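Local coordinates for protein methyltransferase type 12 (Clostridium thermocellum, PDB 3JWG) that probably transfers, through this C-terminal methyltransferase domain of Hen1, a methyl group from S-adenosyl-L-methionine to the 2'-hydroxyl of a small RNA's 3'-terminal nucleotide, at residues Q15-T20 with S200-G205; A23-V28 with T135-T140; N42-L47 with E54-V59; D71-D76 with I86-S91. One frame throughout, in Å; residues are numbered along the deposited sequence.

Overall arrangement
The domain is a Rossmann-like methyltransferase with a mixed seven-stranded sheet, and all four contacts press helices onto it. Contacts 1 and 2 share helix 13-27, which lies across the neighbouring strands 202-209 and 135-141; their centres are about 10 Å apart. Contacts 3 and 4, about 9 Å apart between centres, pack helix 42-48 and the end of helix 63-73 on strands 55-60 and 86-90. L25 of contact 2 touches L47 of contact 3, linking the two pairs of contacts; contacts 1 and 4 lie farthest apart, about 23 Å between centres. The bound magnesium ion sits about 7 Å from the side chain of R17 and about 8 Å from that of L44.

Contact 1: residues Q15-T20 with S200-G205; sequences QQRLGT and SPTQMG
R17 and T20 of helix 13-27, one helical turn apart, face T202 and M204 of the antiparallel strand 202-209 in the Rossmann-like sheet, and the meeting is a light one. R17 sends out a nearly straight chain as far as CD (chi1 175°, chi2 -164°), and this methylene faces the branched end of T202, with R17 CD 4.3 Å from T202 CG2 and as near to T202 OG1. Beyond CD the chain bends at chi3, which carries the guanidinium off to a salt bridge between NH1 and E110. Only the aliphatic part of the arginine therefore serves this contact.

In the second pair M204 does most of the reaching. Its first two torsions are both extended, so the sulfur stands well off the strand, and chi3 of -63° then swings the terminal methyl round; CE comes 4.4 Å from T20 CG2. T20 presents that methyl because its hydroxyl is turned back on the helix: OG1 donates to Q16 O at 3.0 Å, a bond that fixes the rotation of the side chain. T20 N donates to the same Q16 O, also at 3.0 Å, and the two donors grip it from opposite faces of its plane. At the entry to the strand, S200 OG donates to T202 O at 2.9 Å.

With the R17 guanidinium and the T20 hydroxyl bonded elsewhere, cohesion across this junction must be chiefly van der Waals contact. The arginine's directional bond, to E110, lies outside the pair and keeps its side chain near I109, a residue of the magnesium site.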
loop_
_atom_site.group_PDB
_atom_site.type_symbol
_atom_site.label_atom_id
_atom_site.label_comp_id
_atom_site.label_asym_id
_atom_site.label_seq_id
_atom_site.Cartn_x
_atom_site.Cartn_y
_atom_site.Cartn_z
ATOM N N GLN A 15 -4.773 -6.803 -10.730
ATOM C CA GLN A 15 -3.890 -7.941 -10.521
ATOM C C GLN A 15 -2.486 -7.616 -11.017
ATOM O O GLN A 15 -1.498 -8.079 -10.451
ATOM C CB GLN A 15 -4.440 -9.170 -11.252
ATOM C CG GLN A 15 -3.516 -10.379 -11.250
ATOM C CD GLN A 15 -3.052 -10.767 -9.856
ATOM O OE1 GLN A 15 -3.867 -11.052 -8.974
ATOM N NE2 GLN A 15 -1.737 -10.780 -9.652
ATOM N N GLN A 16 -2.403 -6.814 -12.074
ATOM C CA GLN A 16 -1.113 -6.428 -12.632
ATOM C C GLN A 16 -0.473 -5.406 -11.701
ATOM O O GLN A 16 0.738 -5.431 -11.479
ATOM C CB GLN A 16 -1.293 -5.822 -14.031
ATOM C CG GLN A 16 -0.024 -5.777 -14.891
ATOM C CD GLN A 16 0.991 -4.736 -14.437
ATOM O OE1 GLN A 16 0.679 -3.550 -14.326
ATOM N NE2 GLN A 16 2.219 -5.178 -14.183
ATOM N N ARG A 17 -1.295 -4.511 -11.158
ATOM C CA ARG A 17 -0.812 -3.479 -10.244
ATOM C C ARG A 17 -0.232 -4.112 -8.986
ATOM O O ARG A 17 0.856 -3.747 -8.533
ATOM C CB ARG A 17 -1.950 -2.540 -9.841
ATOM C CG ARG A 17 -1.547 -1.506 -8.793
ATOM C CD ARG A 17 -2.762 -0.855 -8.144
ATOM N NE ARG A 17 -3.617 -1.846 -7.494
ATOM C CZ ARG A 17 -4.730 -1.557 -6.829
ATOM N NH1 ARG A 17 -5.132 -0.296 -6.720
ATOM N NH2 ARG A 17 -5.446 -2.530 -6.277
ATOM N N LEU A 18 -0.979 -5.053 -8.418
ATOM C CA LEU A 18 -0.543 -5.738 -7.211
ATOM C C LEU A 18 0.689 -6.573 -7.515
ATOM O O LEU A 18 1.589 -6.678 -6.686
ATOM C CB LEU A 18 -1.662 -6.630 -6.678
ATOM C CG LEU A 18 -2.960 -5.891 -6.345
ATOM C CD1 LEU A 18 -3.964 -6.866 -5.753
ATOM C CD2 LEU A 18 -2.676 -4.760 -5.372
ATOM N N GLY A 19 0.720 -7.165 -8.706
ATOM C CA GLY A 19 1.860 -7.975 -9.098
ATOM C C GLY A 19 3.123 -7.138 -9.113
ATOM O O GLY A 19 4.201 -7.616 -8.754
ATOM N N THR A 20 2.988 -5.884 -9.530
ATOM C CA THR A 20 4.120 -4.967 -9.578
ATOM C C THR A 20 4.627 -4.717 -8.157
ATOM O O THR A 20 5.829 -4.695 -7.916
ATOM C CB THR A 20 3.721 -3.619 -10.198
ATOM O OG1 THR A 20 3.312 -3.818 -11.559
ATOM C CG2 THR A 20 4.890 -2.654 -10.150
ATOM N N SER A 200 -0.187 7.211 -16.801
ATOM C CA SER A 200 -0.767 5.895 -16.560
ATOM C C SER A 200 -1.874 6.028 -15.522
ATOM O O SER A 200 -1.980 7.055 -14.858
ATOM C CB SER A 200 0.318 4.924 -16.073
ATOM O OG SER A 200 0.984 5.430 -14.927
ATOM N N PRO A 201 -2.710 4.990 -15.363
ATOM C CA PRO A 201 -3.818 5.003 -14.399
ATOM C C PRO A 201 -3.377 5.051 -12.941
ATOM O O PRO A 201 -4.101 5.552 -12.074
ATOM C CB PRO A 201 -4.561 3.704 -14.704
ATOM C CG PRO A 201 -4.179 3.398 -16.131
ATOM C CD PRO A 201 -2.722 3.742 -16.142
ATOM N N THR A 202 -2.190 4.523 -12.679
ATOM C CA THR A 202 -1.667 4.461 -11.323
ATOM C C THR A 202 -0.254 5.004 -11.212
ATOM O O THR A 202 0.545 4.906 -12.146
ATOM C CB THR A 202 -1.672 2.994 -10.820
ATOM O OG1 THR A 202 -3.018 2.510 -10.809
ATOM C CG2 THR A 202 -1.089 2.892 -9.419
ATOM N N GLN A 203 0.054 5.588 -10.063
ATOM C CA GLN A 203 1.384 6.110 -9.825
ATOM C C GLN A 203 1.895 5.471 -8.536
ATOM O O GLN A 203 1.117 5.175 -7.618
ATOM C CB GLN A 203 1.375 7.649 -9.752
ATOM C CG GLN A 203 0.406 8.276 -8.765
ATOM C CD GLN A 203 0.370 9.807 -8.861
ATOM O OE1 GLN A 203 1.364 10.452 -9.216
ATOM N NE2 GLN A 203 -0.773 10.391 -8.511
ATOM N N MET A 204 3.198 5.220 -8.481
ATOM C CA MET A 204 3.779 4.573 -7.316
ATOM C C MET A 204 5.086 5.210 -6.890
ATOM O O MET A 204 5.918 5.570 -7.727
ATOM C CB MET A 204 3.988 3.083 -7.624
ATOM C CG MET A 204 4.763 2.287 -6.580
ATOM S SD MET A 204 4.932 0.553 -7.121
ATOM C CE MET A 204 3.246 0.090 -7.139
ATOM N N GLY A 205 5.245 5.367 -5.577
ATOM C CA GLY A 205 6.460 5.934 -5.036
ATOM C C GLY A 205 7.112 4.851 -4.191
ATOM O O GLY A 205 6.448 4.227 -3.359
#

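Contact 2: residues A23-V28 with T135-T140; sequences AVLKSV and TVIVST
V24 and L25 close on I137 where the N-terminal helix 13-27 lies over the central sheet of the Rossmann-like methyltransferase fold. Strand 135-141 is the last of the five consecutive parallel strands in the sheet, and the side chains of T135 and I137 leave it on the face turned to the helix.

I137 is the prong of the contact. Its chain runs outward fully extended from CB (chi2 174°), so CD1 is the first atom to arrive at the helix. It meets V24 end-on: the two side chains reach toward each other tip to tip, with V24 CG1 3.5 Å from I137 CD1. V24 CB stands behind that methyl, 3.8 Å from the same I137 CD1. L25 approaches differently, lying at a slant to the isoleucine, and its CD2 comes 3.6 Å from I137 CD1. One terminal methyl is thus held between two consecutive helical residues. L25 also packs on A105 and T107 of strand 105-109, which ties the helix to the next strand of the sheet.

Just past the helix, V28 meets T135 aslant. V28 CG2, set between its backbone N and carbonyl carbon, lies 3.8 Å from T135 OG1, a methyl against a hydroxyl oxygen. V136 points away from the helix and rests on F207 of strand 202-209. In the last helical turn S27 folds its hydroxyl back on the backbone: S27 OG donates to V24 O at 2.6 Å, with a C=O...donor angle of 121°.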
loop_
_atom_site.group_PDB
_atom_site.type_symbol
_atom_site.label_atom_id
_atom_site.label_comp_id
_atom_site.label_asym_id
_atom_site.label_seq_id
_atom_site.Cartn_x
_atom_site.Cartn_y
_atom_site.Cartn_z
ATOM N N ALA A 23 6.625 -7.691 -6.995
ATOM C CA ALA A 23 7.932 -7.730 -7.649
ATOM C C ALA A 23 8.899 -6.742 -7.013
ATOM O O ALA A 23 10.077 -7.051 -6.830
ATOM C CB ALA A 23 7.787 -7.436 -9.146
ATOM N N VAL A 24 8.417 -5.551 -6.675
ATOM C CA VAL A 24 9.291 -4.568 -6.043
ATOM C C VAL A 24 9.783 -5.116 -4.701
ATOM O O VAL A 24 10.978 -5.047 -4.388
ATOM C CB VAL A 24 8.566 -3.217 -5.826
ATOM C CG1 VAL A 24 9.446 -2.276 -5.009
ATOM C CG2 VAL A 24 8.245 -2.583 -7.172
ATOM N N LEU A 25 8.860 -5.663 -3.913
ATOM C CA LEU A 25 9.201 -6.238 -2.612
ATOM C C LEU A 25 10.272 -7.321 -2.773
ATOM O O LEU A 25 11.279 -7.340 -2.054
ATOM C CB LEU A 25 7.951 -6.836 -1.968
ATOM C CG LEU A 25 6.893 -5.797 -1.581
ATOM C CD1 LEU A 25 5.594 -6.480 -1.212
ATOM C CD2 LEU A 25 7.425 -4.963 -0.425
ATOM N N LYS A 26 10.046 -8.228 -3.713
ATOM C CA LYS A 26 11.006 -9.296 -3.966
ATOM C C LYS A 26 12.345 -8.706 -4.418
ATOM O O LYS A 26 13.407 -9.177 -4.001
ATOM C CB LYS A 26 10.463 -10.243 -5.042
ATOM C CG LYS A 26 11.324 -11.476 -5.315
ATOM C CD LYS A 26 11.380 -12.414 -4.110
ATOM C CE LYS A 26 12.144 -13.698 -4.442
ATOM N NZ LYS A 26 11.483 -14.447 -5.559
ATOM N N SER A 27 12.294 -7.670 -5.256
ATOM C CA SER A 27 13.516 -7.051 -5.763
ATOM C C SER A 27 14.383 -6.477 -4.644
ATOM O O SER A 27 15.606 -6.408 -4.783
ATOM C CB SER A 27 13.195 -5.952 -6.793
ATOM O OG SER A 27 12.809 -4.731 -6.182
ATOM N N VAL A 28 13.765 -6.081 -3.533
ATOM C CA VAL A 28 14.535 -5.531 -2.420
ATOM C C VAL A 28 14.759 -6.571 -1.327
ATOM O O VAL A 28 15.280 -6.263 -0.258
ATOM C CB VAL A 28 13.858 -4.268 -1.812
ATOM C CG1 VAL A 28 13.719 -3.190 -2.885
ATOM C CG2 VAL A 28 12.498 -4.616 -1.229
ATOM N N THR A 135 11.917 -0.316 3.323
ATOM C CA THR A 135 11.239 0.070 2.083
ATOM C C THR A 135 9.757 0.372 2.305
ATOM O O THR A 135 9.072 -0.352 3.023
ATOM C CB THR A 135 11.318 -1.056 1.027
ATOM O OG1 THR A 135 12.691 -1.386 0.777
ATOM C CG2 THR A 135 10.651 -0.615 -0.283
ATOM N N VAL A 136 9.268 1.446 1.693
ATOM C CA VAL A 136 7.848 1.787 1.782
ATOM C C VAL A 136 7.358 1.934 0.342
ATOM O O VAL A 136 7.989 2.620 -0.462
ATOM C CB VAL A 136 7.597 3.117 2.525
ATOM C CG1 VAL A 136 6.108 3.454 2.482
ATOM C CG2 VAL A 136 8.078 3.015 3.972
ATOM N N ILE A 137 6.262 1.266 0.014
ATOM C CA ILE A 137 5.694 1.342 -1.328
ATOM C C ILE A 137 4.310 1.967 -1.227
ATOM O O ILE A 137 3.419 1.410 -0.580
ATOM C CB ILE A 137 5.564 -0.063 -1.961
ATOM C CG1 ILE A 137 6.951 -0.710 -2.084
ATOM C CG2 ILE A 137 4.902 0.041 -3.330
ATOM C CD1 ILE A 137 6.912 -2.153 -2.570
ATOM N N VAL A 138 4.134 3.131 -1.849
ATOM C CA VAL A 138 2.842 3.820 -1.823
ATOM C C VAL A 138 2.281 3.860 -3.233
ATOM O O VAL A 138 2.948 4.328 -4.159
ATOM C CB VAL A 138 2.963 5.282 -1.311
ATOM C CG1 VAL A 138 1.576 5.912 -1.224
ATOM C CG2 VAL A 138 3.650 5.323 0.049
ATOM N N SER A 139 1.066 3.354 -3.396
ATOM C CA SER A 139 0.405 3.338 -4.697
ATOM C C SER A 139 -0.902 4.112 -4.602
ATOM O O SER A 139 -1.666 3.947 -3.650
ATOM C CB SER A 139 0.120 1.893 -5.126
ATOM O OG SER A 139 -0.550 1.846 -6.373
ATOM N N THR A 140 -1.159 4.955 -5.598
ATOM C CA THR A 140 -2.372 5.755 -5.613
ATOM C C THR A 140 -2.692 6.117 -7.063
ATOM O O THR A 140 -1.800 6.169 -7.912
ATOM C CB THR A 140 -2.178 7.046 -4.762
ATOM O OG1 THR A 140 -3.442 7.690 -4.551
ATOM C CG2 THR A 140 -1.220 8.009 -5.450
#

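Contact 3: residues N42-L47 with E54-V59; sequences NLLSLL and EQITGV
Hydrophobic helix-on-strand packing joins L44 and L47 to I56 and G58 inside a beta-alpha-beta unit, strand 32-36, helix 42-48 and strand 55-60, of the Rossmann-like methyltransferase domain. Helix 42-47 and strand 55-59 run almost exactly antiparallel, at 174°, with their axes 9.0 Å apart, as expected where a helix returns over the sheet before the next parallel strand.

I56 is the central side chain and uses both of its branches. CG1 stretches out so that its methyl, CD1, reaches the backbone side of the helix: I56 CD1 is 3.6 Å from L47 CB and equally close to the carbonyl carbon of L47. The CG2 branch fits between the two leucines, with I56 CG2 4.0 Å from L44 CG and 4.0 Å from L47 CD1. L47 is angled across the isoleucine, whereas L44 slides past it in the opposite direction and goes on to the glycine.

There both methyls of L44 lie against G58, L44 CD2 4.1 Å and CD1 4.2 Å from G58 CA. The leucine takes an unusual shape to do this (chi1 -85°, chi2 35°), displaced from the staggered positions. G58, lacking a side chain, lets it settle directly against the strand. T57, between I56 and G58, points away from the helix, and its OG1 accepts from Q55 NE2 at 2.9 Å.

Strand 55-60 lies between strands 32-36 and 86-90, and L44 touches both, at D35 and L88. L43 packs on V22 of helix 13-27, while S45 OG is hydrogen-bonded to R72 NH1 of helix 63-73.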
loop_
_atom_site.group_PDB
_atom_site.type_symbol
_atom_site.label_atom_id
_atom_site.label_comp_id
_atom_site.label_asym_id
_atom_site.label_seq_id
_atom_site.Cartn_x
_atom_site.Cartn_y
_atom_site.Cartn_z
ATOM N N ASN A 42 -6.321 -8.592 -1.150
ATOM C CA ASN A 42 -5.910 -8.983 -2.494
ATOM C C ASN A 42 -4.399 -9.093 -2.625
ATOM O O ASN A 42 -3.897 -9.996 -3.299
ATOM C CB ASN A 42 -6.471 -8.008 -3.530
ATOM C CG ASN A 42 -7.974 -8.106 -3.653
ATOM O OD1 ASN A 42 -8.531 -9.202 -3.633
ATOM N ND2 ASN A 42 -8.639 -6.966 -3.789
ATOM N N LEU A 43 -3.673 -8.186 -1.976
ATOM C CA LEU A 43 -2.214 -8.221 -2.016
ATOM C C LEU A 43 -1.721 -9.393 -1.162
ATOM O O LEU A 43 -0.770 -10.095 -1.527
ATOM C CB LEU A 43 -1.627 -6.917 -1.476
ATOM C CG LEU A 43 -0.095 -6.885 -1.455
ATOM C CD1 LEU A 43 0.432 -6.959 -2.884
ATOM C CD2 LEU A 43 0.391 -5.619 -0.761
ATOM N N LEU A 44 -2.377 -9.598 -0.023
ATOM C CA LEU A 44 -2.026 -10.688 0.878
ATOM C C LEU A 44 -2.035 -12.020 0.129
ATOM O O LEU A 44 -1.123 -12.832 0.286
ATOM C CB LEU A 44 -3.017 -10.740 2.047
ATOM C CG LEU A 44 -2.793 -9.845 3.272
ATOM C CD1 LEU A 44 -2.191 -8.515 2.889
ATOM C CD2 LEU A 44 -4.119 -9.656 3.979
ATOM N N SER A 45 -3.066 -12.239 -0.683
ATOM C CA SER A 45 -3.186 -13.474 -1.457
ATOM C C SER A 45 -1.964 -13.705 -2.333
ATOM O O SER A 45 -1.417 -14.809 -2.371
ATOM C CB SER A 45 -4.426 -13.443 -2.357
ATOM O OG SER A 45 -5.609 -13.256 -1.611
ATOM N N LEU A 46 -1.545 -12.663 -3.050
ATOM C CA LEU A 46 -0.391 -12.761 -3.939
ATOM C C LEU A 46 0.910 -13.008 -3.186
ATOM O O LEU A 46 1.785 -13.729 -3.664
ATOM C CB LEU A 46 -0.243 -11.487 -4.782
ATOM C CG LEU A 46 -1.304 -11.166 -5.837
ATOM C CD1 LEU A 46 -0.875 -9.915 -6.587
ATOM C CD2 LEU A 46 -1.467 -12.328 -6.810
ATOM N N LEU A 47 1.043 -12.390 -2.019
ATOM C CA LEU A 47 2.242 -12.557 -1.207
ATOM C C LEU A 47 2.387 -14.006 -0.729
ATOM O O LEU A 47 3.491 -14.562 -0.719
ATOM C CB LEU A 47 2.194 -11.602 -0.009
ATOM C CG LEU A 47 2.373 -10.122 -0.368
ATOM C CD1 LEU A 47 2.183 -9.251 0.868
ATOM C CD2 LEU A 47 3.769 -9.913 -0.966
ATOM N N GLU A 54 8.186 -14.509 4.480
ATOM C CA GLU A 54 8.054 -15.240 5.737
ATOM C C GLU A 54 6.925 -14.759 6.638
ATOM O O GLU A 54 6.259 -15.567 7.287
ATOM C CB GLU A 54 9.383 -15.190 6.495
ATOM C CG GLU A 54 10.580 -15.632 5.652
ATOM C CD GLU A 54 11.824 -15.898 6.485
ATOM O OE1 GLU A 54 11.745 -16.741 7.406
ATOM O OE2 GLU A 54 12.875 -15.276 6.222
ATOM N N GLN A 55 6.718 -13.448 6.686
ATOM C CA GLN A 55 5.659 -12.876 7.511
ATOM C C GLN A 55 4.872 -11.910 6.650
ATOM O O GLN A 55 5.440 -11.010 6.038
ATOM C CB GLN A 55 6.246 -12.141 8.717
ATOM C CG GLN A 55 5.207 -11.457 9.611
ATOM C CD GLN A 55 4.156 -12.419 10.132
ATOM O OE1 GLN A 55 4.479 -13.519 10.589
ATOM N NE2 GLN A 55 2.887 -12.008 10.077
ATOM N N ILE A 56 3.565 -12.119 6.613
ATOM C CA ILE A 56 2.649 -11.299 5.832
ATOM C C ILE A 56 1.577 -10.798 6.788
ATOM O O ILE A 56 0.805 -11.587 7.331
ATOM C CB ILE A 56 1.999 -12.147 4.722
ATOM C CG1 ILE A 56 3.083 -12.612 3.739
ATOM C CG2 ILE A 56 0.886 -11.356 4.033
ATOM C CD1 ILE A 56 2.652 -13.765 2.850
ATOM N N THR A 57 1.532 -9.487 6.993
ATOM C CA THR A 57 0.565 -8.909 7.910
ATOM C C THR A 57 -0.327 -7.865 7.244
ATOM O O THR A 57 0.166 -6.927 6.617
ATOM C CB THR A 57 1.285 -8.257 9.100
ATOM O OG1 THR A 57 2.095 -9.241 9.758
ATOM C CG2 THR A 57 0.276 -7.672 10.085
ATOM N N GLY A 58 -1.637 -8.040 7.395
ATOM C CA GLY A 58 -2.595 -7.108 6.825
ATOM C C GLY A 58 -3.282 -6.325 7.927
ATOM O O GLY A 58 -3.705 -6.900 8.933
ATOM N N VAL A 59 -3.387 -5.011 7.748
ATOM C CA VAL A 59 -4.024 -4.144 8.736
ATOM C C VAL A 59 -5.092 -3.294 8.045
ATOM O O VAL A 59 -4.879 -2.799 6.939
ATOM C CB VAL A 59 -2.993 -3.189 9.384
ATOM C CG1 VAL A 59 -3.664 -2.332 10.441
ATOM C CG2 VAL A 59 -1.843 -3.984 9.991
#

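Contact 4: residues D71-D76 with I86-S91; sequences DRLKID and ISLFQS
I75, in the short 3-10 turn just past helix 63-73, points its side chain at I86 and L88 of strand 86-90, packing the end of a helical connection on the edge strand of the Rossmann-like methyltransferase sheet. Its CB carries two branches that separate at once. The short one, CG2, comes 4.1 Å from I86 CG2, the two isoleucines crossing at a slant. The long one passes through CG1 and runs straight on (chi2 -179°) to CD1, which stands 3.5 Å from L88 CD1, tighter than ordinary carbon contact. A single isoleucine thus covers two strand residues that face the same side.

L73, two residues earlier, fills in beside it. L73 CD1 is 3.9 Å from I86 CD1 and, more distantly, 4.4 Å from L88 CD1. K74, with positive phi, turns the chain between L73 and I75, both of which point toward the strand. K74 NZ also forms a salt bridge with D71 OD1 at 3.3 Å, its hydrogen bond weak.

S87 points away from the helix, and its backbone pairs with I56 and G58 of strand 55-60, the inner neighbour of strand 86-90. Helix 42-48 flanks the cluster: L73 and L88 both touch L44, and I86 touches L48.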
loop_
_atom_site.group_PDB
_atom_site.type_symbol
_atom_site.label_atom_id
_atom_site.label_comp_id
_atom_site.label_asym_id
_atom_site.label_seq_id
_atom_site.Cartn_x
_atom_site.Cartn_y
_atom_site.Cartn_z
ATOM N N ASP A 71 -12.227 -14.332 5.294
ATOM C CA ASP A 71 -13.120 -15.261 4.619
ATOM C C ASP A 71 -12.641 -15.474 3.187
ATOM O O ASP A 71 -12.625 -16.597 2.687
ATOM C CB ASP A 71 -14.554 -14.728 4.617
ATOM C CG ASP A 71 -15.525 -15.683 3.948
ATOM O OD1 ASP A 71 -15.491 -16.890 4.275
ATOM O OD2 ASP A 71 -16.324 -15.229 3.102
ATOM N N ARG A 72 -12.238 -14.388 2.536
ATOM C CA ARG A 72 -11.750 -14.462 1.166
ATOM C C ARG A 72 -10.419 -15.209 1.089
ATOM O O ARG A 72 -10.144 -15.912 0.118
ATOM C CB ARG A 72 -11.585 -13.054 0.593
ATOM C CG ARG A 72 -10.899 -13.036 -0.751
ATOM C CD ARG A 72 -10.756 -11.633 -1.306
ATOM N NE ARG A 72 -9.925 -11.646 -2.506
ATOM C CZ ARG A 72 -8.658 -12.046 -2.525
ATOM N NH1 ARG A 72 -8.081 -12.458 -1.405
ATOM N NH2 ARG A 72 -7.972 -12.049 -3.661
ATOM N N LEU A 73 -9.590 -15.056 2.115
ATOM C CA LEU A 73 -8.295 -15.727 2.142
ATOM C C LEU A 73 -8.404 -17.175 2.635
ATOM O O LEU A 73 -7.454 -17.947 2.515
ATOM C CB LEU A 73 -7.320 -14.941 3.027
ATOM C CG LEU A 73 -6.933 -13.544 2.529
ATOM C CD1 LEU A 73 -6.221 -12.783 3.627
ATOM C CD2 LEU A 73 -6.054 -13.663 1.300
ATOM N N LYS A 74 -9.563 -17.534 3.184
ATOM C CA LYS A 74 -9.795 -18.887 3.691
ATOM C C LYS A 74 -8.664 -19.305 4.621
ATOM O O LYS A 74 -8.218 -20.451 4.600
ATOM C CB LYS A 74 -9.894 -19.883 2.532
ATOM C CG LYS A 74 -11.031 -19.607 1.557
ATOM C CD LYS A 74 -12.384 -19.621 2.253
ATOM C CE LYS A 74 -13.500 -19.276 1.280
ATOM N NZ LYS A 74 -14.822 -19.174 1.955
ATOM N N ILE A 75 -8.214 -18.366 5.444
ATOM C CA ILE A 75 -7.117 -18.609 6.367
ATOM C C ILE A 75 -7.294 -19.826 7.277
ATOM O O ILE A 75 -6.371 -20.627 7.424
ATOM C CB ILE A 75 -6.864 -17.369 7.244
ATOM C CG1 ILE A 75 -6.644 -16.142 6.356
ATOM C CG2 ILE A 75 -5.638 -17.587 8.105
ATOM C CD1 ILE A 75 -6.358 -14.872 7.130
ATOM N N ASP A 76 -8.471 -19.974 7.877
ATOM C CA ASP A 76 -8.721 -21.098 8.777
ATOM C C ASP A 76 -8.732 -22.461 8.087
ATOM O O ASP A 76 -9.102 -23.464 8.697
ATOM C CB ASP A 76 -10.045 -20.899 9.525
ATOM C CG ASP A 76 -11.247 -20.883 8.600
ATOM O OD1 ASP A 76 -11.435 -21.858 7.844
ATOM O OD2 ASP A 76 -12.011 -19.896 8.631
ATOM N N ILE A 86 0.831 -15.669 7.954
ATOM C CA ILE A 86 -0.065 -14.524 7.870
ATOM C C ILE A 86 -0.761 -14.095 9.158
ATOM O O ILE A 86 -1.153 -14.919 9.993
ATOM C CB ILE A 86 -1.125 -14.778 6.776
ATOM C CG1 ILE A 86 -1.933 -13.509 6.507
ATOM C CG2 ILE A 86 -2.042 -15.905 7.200
ATOM C CD1 ILE A 86 -2.738 -13.578 5.225
ATOM N N SER A 87 -0.916 -12.783 9.293
ATOM C CA SER A 87 -1.559 -12.172 10.446
ATOM C C SER A 87 -2.419 -10.989 9.997
ATOM O O SER A 87 -2.076 -10.288 9.044
ATOM C CB SER A 87 -0.499 -11.687 11.433
ATOM O OG SER A 87 -1.072 -10.848 12.416
ATOM N N LEU A 88 -3.536 -10.778 10.682
ATOM C CA LEU A 88 -4.436 -9.673 10.360
ATOM C C LEU A 88 -4.923 -9.031 11.647
ATOM O O LEU A 88 -5.196 -9.730 12.620
ATOM C CB LEU A 88 -5.655 -10.177 9.580
ATOM C CG LEU A 88 -5.488 -10.773 8.183
ATOM C CD1 LEU A 88 -6.773 -11.477 7.782
ATOM C CD2 LEU A 88 -5.147 -9.686 7.191
ATOM N N PHE A 89 -5.019 -7.706 11.664
ATOM C CA PHE A 89 -5.525 -7.012 12.844
ATOM C C PHE A 89 -6.062 -5.633 12.492
ATOM O O PHE A 89 -5.708 -5.056 11.460
ATOM C CB PHE A 89 -4.455 -6.934 13.948
ATOM C CG PHE A 89 -3.334 -5.971 13.677
ATOM C CD1 PHE A 89 -3.442 -4.633 14.048
ATOM C CD2 PHE A 89 -2.142 -6.415 13.111
ATOM C CE1 PHE A 89 -2.375 -3.753 13.868
ATOM C CE2 PHE A 89 -1.069 -5.547 12.924
ATOM C CZ PHE A 89 -1.184 -4.212 13.305
ATOM N N GLN A 90 -6.939 -5.119 13.347
ATOM C CA GLN A 90 -7.560 -3.822 13.126
ATOM C C GLN A 90 -6.761 -2.687 13.745
ATOM O O GLN A 90 -6.134 -2.847 14.795
ATOM C CB GLN A 90 -8.989 -3.834 13.686
ATOM C CG GLN A 90 -9.821 -2.609 13.328
ATOM C CD GLN A 90 -11.282 -2.748 13.730
ATOM O OE1 GLN A 90 -12.103 -1.873 13.444
ATOM N NE2 GLN A 90 -11.614 -3.852 14.394
ATOM N N SER A 91 -6.777 -1.540 13.075
ATOM C CA SER A 91 -6.075 -0.359 13.550
ATOM C C SER A 91 -6.608 0.886 12.863
ATOM O O SER A 91 -7.015 0.838 11.704
ATOM C CB SER A 91 -4.574 -0.465 13.282
ATOM O OG SER A 91 -3.926 0.747 13.641
#